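Local coordinates for protein ferredoxin (Mycobacterium smegmatis, PDB 2V2K) that transfers electrons in a wide variety of metabolic reactions, using iron-sulfur clusters, as a 7Fe-type ferredoxin, at residues A[1-5]-A[31-36]; A[25-29]-A[73-77]. One frame throughout, in Å; residues are numbered along the deposited sequence. Where two conformers were deposited one is given.

Contact 1 (A[1-5]-A[31-36]); sequences TYVIA and MLYIHP. With F3S (Fe3-s4 cluster), chain C; F3S (Fe3-s4 cluster), chain D.
Tyr2 O takes two donors and ties the strands together through solvent. The fold is that of a two-cluster bacterial ferredoxin. Thr1 OG1 donates to Tyr2 O at 3.1 Å, tilted 17° from the carbonyl plane. A water donates to Tyr2 O at 2.8 Å and also to Ile34 O. With OG1 anti to its own backbone N (chi1 -167°), Thr1 adds its donor from the same strand. Strand 2-4, antiparallel partner of strand 54-56, packs on strand 32-34, paired with 25-27. Their axes come within 5.9 Å and run nearly antiparallel, at 164°. Across the seam the direct contacts are mainly apolar; the bridging water and Asn71, which bonds to Ile4 O and Ile34 N, supply polar links. Ile4 and Ile34 carry much of the apolar contact; their side chains cross at about a right angle, with CG1 of Ile4 3.8 Å from CG1 of Ile34 in the conformer given. Ile4 CD1 lies against Leu32 CB and Leu32 O; the latter is buried and has no polar partner in the model. The seam also walls both clusters, each deposited as Fe3-S4. The Tyr2 ring lays one face on a sulfide, its CD2 3.2 Å from S1 of cluster C. Leu32 CD1 borders S1 of cluster D. Met31 CE lies 3.3 Å from Ile4 O.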
ATOM      1  N   THR A   1       2.808   2.210 -11.770  1.00 24.13           N
ATOM      2  CA  THR A   1       2.899   2.098 -10.318  1.00 23.38           C
ATOM      3  C   THR A   1       2.751   0.649  -9.868  1.00 21.84           C
ATOM      4  O   THR A   1       2.194  -0.181 -10.585  1.00 21.62           O
ATOM      5  CB  THR A   1       1.828   2.955  -9.619  1.00 24.18           C
ATOM      6  OG1 THR A   1       2.129   3.055  -8.221  1.00 27.08           O
ATOM      7  CG2 THR A   1       0.450   2.333  -9.793  1.00 24.13           C
ATOM      8  N   TYR A   2       3.256   0.352  -8.674  1.00 21.33           N
ATOM      9  CA  TYR A   2       2.982  -0.906  -8.030  1.00 20.32           C
ATOM     10  C   TYR A   2       1.832  -0.680  -7.004  1.00 20.22           C
ATOM     11  O   TYR A   2       1.508   0.468  -6.651  1.00 19.75           O
ATOM     12  CB  TYR A   2       4.262  -1.460  -7.380  1.00 21.16           C
ATOM     13  CG  TYR A   2       5.212  -2.101  -8.383  1.00 19.60           C
ATOM     14  CD1 TYR A   2       5.535  -3.453  -8.299  1.00 18.86           C
ATOM     15  CD2 TYR A   2       5.738  -1.369  -9.446  1.00 18.53           C
ATOM     16  CE1 TYR A   2       6.398  -4.046  -9.225  1.00 19.89           C
ATOM     17  CE2 TYR A   2       6.601  -1.954 -10.377  1.00 19.95           C
ATOM     18  CZ  TYR A   2       6.930  -3.286 -10.256  1.00 20.39           C
ATOM     19  OH  TYR A   2       7.783  -3.873 -11.180  1.00 21.97           O
ATOM     20  N   VAL A   3       1.212  -1.781  -6.590  1.00 19.77           N
ATOM     21  CA  VAL A   3      -0.040  -1.812  -5.803  1.00 19.60           C
ATOM     22  C   VAL A   3       0.070  -2.848  -4.674  1.00 20.36           C
ATOM     23  O   VAL A   3       0.491  -3.983  -4.915  1.00 22.35           O
ATOM     24  CB  VAL A   3      -1.269  -2.141  -6.701  1.00 19.66           C
ATOM     25  CG1 VAL A   3      -2.538  -2.231  -5.867  1.00 18.92           C
ATOM     26  CG2 VAL A   3      -1.391  -1.090  -7.806  1.00 20.85           C
ATOM     27  N   ILE A   4      -0.292  -2.453  -3.445  1.00 20.03           N
ATOM     28  CA  ILE A   4      -0.446  -3.404  -2.341  0.70 19.66           C
ATOM     29  C   ILE A   4      -1.914  -3.889  -2.321  1.00 19.95           C
ATOM     30  O   ILE A   4      -2.854  -3.086  -2.286  1.00 19.55           O
ATOM     31  CB  ILE A   4      -0.002  -2.790  -0.982  0.70 19.19           C
ATOM     32  CG1 ILE A   4       1.445  -2.262  -1.076  0.70 19.50           C
ATOM     33  CG2 ILE A   4      -0.136  -3.819   0.135  0.70 19.21           C
ATOM     34  CD1 ILE A   4       2.025  -1.685   0.211  0.70 18.27           C
ATOM     35  N   ALA A   5      -2.081  -5.211  -2.324  1.00 20.66           N
ATOM     36  CA  ALA A   5      -3.402  -5.871  -2.349  1.00 20.99           C
ATOM     37  C   ALA A   5      -3.734  -6.574  -0.998  1.00 21.66           C
ATOM     38  O   ALA A   5      -2.989  -6.423  -0.003  1.00 20.82           O
ATOM     39  CB  ALA A   5      -3.448  -6.880  -3.531  1.00 21.11           C
ATOM     40  N   MET A  31      -3.395  -1.695   6.581  1.00 20.92           N
ATOM     41  CA  MET A  31      -2.381  -2.141   5.600  1.00 21.10           C
ATOM     42  C   MET A  31      -1.456  -0.969   5.245  1.00 20.96           C
ATOM     43  O   MET A  31      -1.634   0.138   5.757  1.00 20.71           O
ATOM     44  CB  MET A  31      -3.036  -2.735   4.322  1.00 21.22           C
ATOM     45  CG  MET A  31      -3.937  -1.780   3.567  1.00 22.52           C
ATOM     46  SD  MET A  31      -4.828  -2.532   2.180  1.00 25.65           S
ATOM     47  CE  MET A  31      -3.542  -2.793   0.968  1.00 28.51           C
ATOM     48  N   LEU A  32      -0.440  -1.253   4.423  1.00 20.65           N
ATOM     49  CA  LEU A  32       0.363  -0.220   3.767  1.00 20.97           C
ATOM     50  C   LEU A  32      -0.170   0.042   2.346  1.00 20.12           C
ATOM     51  O   LEU A  32      -0.870  -0.783   1.781  1.00 20.34           O
ATOM     52  CB  LEU A  32       1.846  -0.587   3.729  1.00 20.63           C
ATOM     53  CG  LEU A  32       2.572  -0.133   4.989  1.00 23.30           C
ATOM     54  CD1 LEU A  32       2.044  -0.953   6.179  1.00 21.52           C
ATOM     55  CD2 LEU A  32       4.085  -0.247   4.850  1.00 23.94           C
ATOM     56  N   TYR A  33       0.158   1.224   1.823  1.00 19.71           N
ATOM     57  CA  TYR A  33      -0.358   1.760   0.552  1.00 19.98           C
ATOM     58  C   TYR A  33       0.769   2.427  -0.236  1.00 20.19           C
ATOM     59  O   TYR A  33       1.555   3.211   0.334  1.00 19.42           O
ATOM     60  CB  TYR A  33      -1.466   2.786   0.816  1.00 20.40           C
ATOM     61  CG  TYR A  33      -2.646   2.303   1.665  1.00 19.66           C
ATOM     62  CD1 TYR A  33      -2.599   2.315   3.071  1.00 21.94           C
ATOM     63  CD2 TYR A  33      -3.804   1.848   1.062  1.00 22.80           C
ATOM     64  CE1 TYR A  33      -3.697   1.877   3.838  1.00 21.58           C
ATOM     65  CE2 TYR A  33      -4.899   1.407   1.815  1.00 21.80           C
ATOM     66  CZ  TYR A  33      -4.835   1.437   3.198  1.00 23.24           C
ATOM     67  OH  TYR A  33      -5.933   0.989   3.908  1.00 22.76           O
ATOM     68  N   ILE A  34       0.884   2.099  -1.514  1.00 20.17           N
ATOM     69  CA  ILE A  34       1.890   2.716  -2.422  1.00 19.41           C
ATOM     70  C   ILE A  34       1.274   3.951  -3.060  1.00 19.46           C
ATOM     71  O   ILE A  34       0.190   3.865  -3.682  1.00 17.85           O
ATOM     72  CB  ILE A  34       2.379   1.736  -3.509  1.00 18.79           C
ATOM     73  CG1 ILE A  34       3.198   0.615  -2.845  1.00 20.04           C
ATOM     74  CG2 ILE A  34       3.135   2.488  -4.630  1.00 18.11           C
ATOM     75  CD1 ILE A  34       3.620  -0.547  -3.746  1.00 18.66           C
ATOM     76  N   HIS A  35       1.945   5.096  -2.927  1.00 19.09           N
ATOM     77  CA  HIS A  35       1.432   6.332  -3.534  1.00 19.89           C
ATOM     78  C   HIS A  35       1.646   6.298  -5.035  1.00 20.12           C
ATOM     79  O   HIS A  35       2.799   6.311  -5.474  1.00 20.78           O
ATOM     80  CB  HIS A  35       2.143   7.557  -2.949  1.00 19.23           C
ATOM     81  CG  HIS A  35       1.405   8.827  -3.166  1.00 21.14           C
ATOM     82  ND1 HIS A  35       0.828   9.147  -4.372  1.00 23.48           N
ATOM     83  CD2 HIS A  35       1.129   9.856  -2.330  1.00 20.68           C
ATOM     84  CE1 HIS A  35       0.213  10.311  -4.267  1.00 23.07           C
ATOM     85  NE2 HIS A  35       0.363  10.752  -3.035  1.00 22.74           N
ATOM     86  N   PRO A  36       0.552   6.255  -5.818  1.00 20.25           N
ATOM     87  CA  PRO A  36       0.656   6.084  -7.275  1.00 21.20           C
ATOM     88  C   PRO A  36       1.264   7.261  -8.053  1.00 22.18           C
ATOM     89  O   PRO A  36       1.660   7.086  -9.213  1.00 22.75           O
ATOM     90  CB  PRO A  36      -0.803   5.894  -7.716  1.00 21.24           C
ATOM     91  CG  PRO A  36      -1.588   6.535  -6.715  1.00 20.94           C
ATOM     92  CD  PRO A  36      -0.862   6.389  -5.409  1.00 21.05           C
TER
HETATM   93 FE1  F3S C 107       7.340   1.931  -6.413  1.00 14.17          FE
HETATM   94 FE3  F3S C 107       8.129  -0.304  -5.031  1.00 13.82          FE
HETATM   95 FE4  F3S C 107       9.168   2.122  -4.462  1.00 15.68          FE
HETATM   96  S1  F3S C 107       7.802  -0.120  -7.278  1.00 16.10           S
HETATM   97  S2  F3S C 107       9.241   3.224  -6.475  1.00 15.59           S
HETATM   98  S3  F3S C 107       6.926   1.490  -4.220  1.00 14.13           S
HETATM   99  S4  F3S C 107      10.342   0.121  -4.536  1.00 16.02           S
HETATM  100 FE1  F3S D 108       4.849  -4.589   2.960  1.00 15.67          FE
HETATM  101 FE3  F3S D 108       2.418  -5.380   3.649  1.00 15.93          FE
HETATM  102 FE4  F3S D 108       4.109  -7.108   2.566  1.00 16.45          FE
HETATM  103  S1  F3S D 108       3.621  -4.037   4.784  1.00 17.82           S
HETATM  104  S2  F3S D 108       6.143  -6.438   3.212  1.00 16.95           S
HETATM  105  S3  F3S D 108       3.213  -5.250   1.668  1.00 16.89           S
HETATM  106  S4  F3S D 108       2.530  -7.453   4.206  1.00 19.61           S
HETATM  107  O   HOH W   1      -0.539   2.260  -5.867  1.00 18.14           O

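Contact 2 (A[25-29]-A[73-77]); sequences IYEGA and DFFAE
Tyr26 and Phe75 meet in a T-shaped (edge-to-face) pair. The ring centroids are 4.8 Å apart and the planes stand at 79°. Phe75 presents its CE1-CZ edge, and CE1 sits 3.3 Å above the Tyr26 plane, offset toward the rim. The nearest atom is Tyr26 CD2, 3.4 Å from Phe75 CE1. Phe74 packs beside this pair. Its CE2 touches Tyr26 CB at 3.9 Å. Its CZ lies near Glu27 O, and its CE1 rests 3.7 Å from Gly28 CA, where there is no side chain to hold the ring off. Phe74 CD2 lies over the centre of the Phe75 ring, so the two phenylalanines also pack on each other. Different first torsions bring these consecutive rings to the same segment: CG of Phe74 is anti to its backbone N (chi1 -176°), while CG of Phe75 lies beside its own (chi1 -58°). Both belong to a type I beta turn after helix 67-73, closed by Ala76 N to Asp73 O at 3.2 Å. The contact thus fastens the region after that helix to strand 25-27 and the turn that follows.

The loose side is the end of the turn: the chain beyond Phe75, at Ala76 and Glu77, is exposed. Two polar groups of segment 25-29 find their partners outside both segments. Glu27 points away from the turn and forms salt bridges with Lys12 and Lys14, and the buried Tyr26 bonds through OH to Glu38 and Gly83. What joins the two segments is dispersion and the edge-to-face electrostatics of the rings, with no salt bridge or hydrogen bond between them.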
ATOM      1  N   ILE A  25       5.758   4.339   0.321  1.00 20.17           N
ATOM      2  CA  ILE A  25       4.902   3.303   0.870  1.00 20.60           C
ATOM      3  C   ILE A  25       4.502   3.743   2.279  1.00 19.99           C
ATOM      4  O   ILE A  25       5.337   3.824   3.165  1.00 20.91           O
ATOM      5  CB  ILE A  25       5.553   1.887   0.878  1.00 21.41           C
ATOM      6  CG1 ILE A  25       6.292   1.602  -0.445  1.00 21.53           C
ATOM      7  CG2 ILE A  25       4.427   0.820   1.166  1.00 20.79           C
ATOM      8  CD1 ILE A  25       6.780   0.159  -0.662  1.00 21.15           C
ATOM      9  N   TYR A  26       3.215   4.055   2.431  1.00 19.65           N
ATOM     10  CA  TYR A  26       2.670   4.720   3.615  1.00 20.07           C
ATOM     11  C   TYR A  26       1.791   3.780   4.435  1.00 20.32           C
ATOM     12  O   TYR A  26       1.079   2.948   3.865  1.00 20.20           O
ATOM     13  CB  TYR A  26       1.841   5.938   3.231  1.00 19.96           C
ATOM     14  CG  TYR A  26       2.575   7.089   2.545  1.00 18.87           C
ATOM     15  CD1 TYR A  26       2.752   8.318   3.185  1.00 21.33           C
ATOM     16  CD2 TYR A  26       3.077   6.971   1.234  1.00 17.87           C
ATOM     17  CE1 TYR A  26       3.408   9.406   2.540  1.00 21.44           C
ATOM     18  CE2 TYR A  26       3.719   8.059   0.590  1.00 20.02           C
ATOM     19  CZ  TYR A  26       3.880   9.262   1.251  1.00 19.56           C
ATOM     20  OH  TYR A  26       4.529  10.318   0.625  1.00 19.51           O
ATOM     21  N   GLU A  27       1.806   3.965   5.755  1.00 21.20           N
ATOM     22  CA  GLU A  27       1.112   3.045   6.663  1.00 22.25           C
ATOM     23  C   GLU A  27      -0.264   3.541   7.127  1.00 22.15           C
ATOM     24  O   GLU A  27      -0.377   4.640   7.665  1.00 21.95           O
ATOM     25  CB  GLU A  27       1.967   2.773   7.896  1.00 22.67           C
ATOM     26  CG  GLU A  27       1.434   1.628   8.748  1.00 24.61           C
ATOM     27  CD  GLU A  27       2.294   1.314   9.942  1.00 27.62           C
ATOM     28  OE1 GLU A  27       3.391   1.908  10.069  1.00 30.08           O
ATOM     29  OE2 GLU A  27       1.866   0.481  10.784  1.00 32.33           O
ATOM     30  N   GLY A  28      -1.278   2.702   6.939  1.00 22.16           N
ATOM     31  CA  GLY A  28      -2.619   2.914   7.507  1.00 22.46           C
ATOM     32  C   GLY A  28      -2.820   2.000   8.719  1.00 22.16           C
ATOM     33  O   GLY A  28      -1.916   1.272   9.119  1.00 21.74           O
ATOM     34  N   ALA A  29      -4.014   2.047   9.297  1.00 22.31           N
ATOM     35  CA  ALA A  29      -4.402   1.147  10.373  1.00 22.44           C
ATOM     36  C   ALA A  29      -4.448  -0.322   9.951  1.00 22.23           C
ATOM     37  O   ALA A  29      -4.084  -1.197  10.741  1.00 22.89           O
ATOM     38  CB  ALA A  29      -5.766   1.567  10.926  1.00 22.21           C
ATOM     39  N   ASP A  73      -6.870   6.172  -3.140  1.00 22.31           N
ATOM     40  CA  ASP A  73      -7.855   6.785  -2.199  1.00 22.75           C
ATOM     41  C   ASP A  73      -7.285   7.058  -0.791  1.00 22.32           C
ATOM     42  O   ASP A  73      -7.753   7.977  -0.081  1.00 22.55           O
ATOM     43  CB  ASP A  73      -9.117   5.896  -2.074  1.00 22.98           C
ATOM     44  CG  ASP A  73     -10.033   5.926  -3.310  1.00 26.49           C
ATOM     45  OD1 ASP A  73      -9.886   6.824  -4.170  1.00 28.93           O
ATOM     46  OD2 ASP A  73     -10.946   5.053  -3.399  1.00 28.34           O
ATOM     47  N   PHE A  74      -6.287   6.276  -0.375  1.00 21.99           N
ATOM     48  CA  PHE A  74      -5.612   6.516   0.911  1.00 22.01           C
ATOM     49  C   PHE A  74      -5.078   7.954   1.066  1.00 22.18           C
ATOM     50  O   PHE A  74      -5.017   8.484   2.181  1.00 22.30           O
ATOM     51  CB  PHE A  74      -4.464   5.532   1.135  1.00 21.69           C
ATOM     52  CG  PHE A  74      -3.801   5.666   2.479  1.00 21.27           C
ATOM     53  CD1 PHE A  74      -4.375   5.104   3.624  1.00 20.43           C
ATOM     54  CD2 PHE A  74      -2.579   6.311   2.600  1.00 20.04           C
ATOM     55  CE1 PHE A  74      -3.754   5.199   4.852  1.00 21.42           C
ATOM     56  CE2 PHE A  74      -1.950   6.423   3.839  1.00 20.96           C
ATOM     57  CZ  PHE A  74      -2.531   5.881   4.959  1.00 19.65           C
ATOM     58  N   PHE A  75      -4.698   8.561  -0.056  1.00 23.01           N
ATOM     59  CA  PHE A  75      -4.041   9.879  -0.062  1.00 22.45           C
ATOM     60  C   PHE A  75      -5.011  11.060  -0.316  1.00 22.77           C
ATOM     61  O   PHE A  75      -4.577  12.183  -0.567  1.00 22.24           O
ATOM     62  CB  PHE A  75      -2.874   9.836  -1.067  1.00 23.69           C
ATOM     63  CG  PHE A  75      -1.889   8.775  -0.757  1.00 21.06           C
ATOM     64  CD1 PHE A  75      -0.927   8.998   0.203  1.00 20.46           C
ATOM     65  CD2 PHE A  75      -1.958   7.523  -1.360  1.00 20.00           C
ATOM     66  CE1 PHE A  75      -0.026   8.032   0.539  1.00 20.16           C
ATOM     67  CE2 PHE A  75      -1.048   6.541  -1.026  1.00 19.75           C
ATOM     68  CZ  PHE A  75      -0.063   6.791  -0.073  1.00 21.27           C
ATOM     69  N   ALA A  76      -6.318  10.806  -0.249  1.00 22.86           N
ATOM     70  CA  ALA A  76      -7.320  11.868  -0.434  1.00 22.99           C
ATOM     71  C   ALA A  76      -7.031  13.126   0.409  1.00 23.42           C
ATOM     72  O   ALA A  76      -7.137  14.242  -0.110  1.00 23.45           O
ATOM     73  CB  ALA A  76      -8.728  11.337  -0.147  1.00 23.02           C
ATOM     74  N   GLU A  77      -6.652  12.940   1.681  1.00 23.31           N
ATOM     75  CA  GLU A  77      -6.414  14.065   2.612  1.00 23.57           C
ATOM     76  C   GLU A  77      -4.929  14.359   2.838  1.00 23.72           C
ATOM     77  O   GLU A  77      -4.554  15.433   3.349  1.00 23.77           O
ATOM     78  CB  GLU A  77      -7.077  13.769   3.951  1.00 24.18           C
ATOM     79  CG  GLU A  77      -8.581  13.506   3.843  1.00 24.88           C
TER

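Strand 2-4 of contact 1 runs along the 32-34 edge of the sheet formed by strands 25-27 and 32-34. In contact 2 the 73-77 turn covers the face turned away from the clusters. The contact centres are about 9 Å apart. Tyr26 N and Tyr33 O lie 2.8 Å apart, a probable hydrogen bond. On the outer face, Tyr33 stacks with Phe74 and His35 with Phe75. On the cluster-facing side, Ile4 CD1 packs 3.6 Å from Ile25 CG2. Contact 1 supplies Tyr2 and Ile34 to one cluster pocket and Ile4 and Leu32 to the other. Contact 2 is mostly a second layer, although Ile25 also touches a cluster.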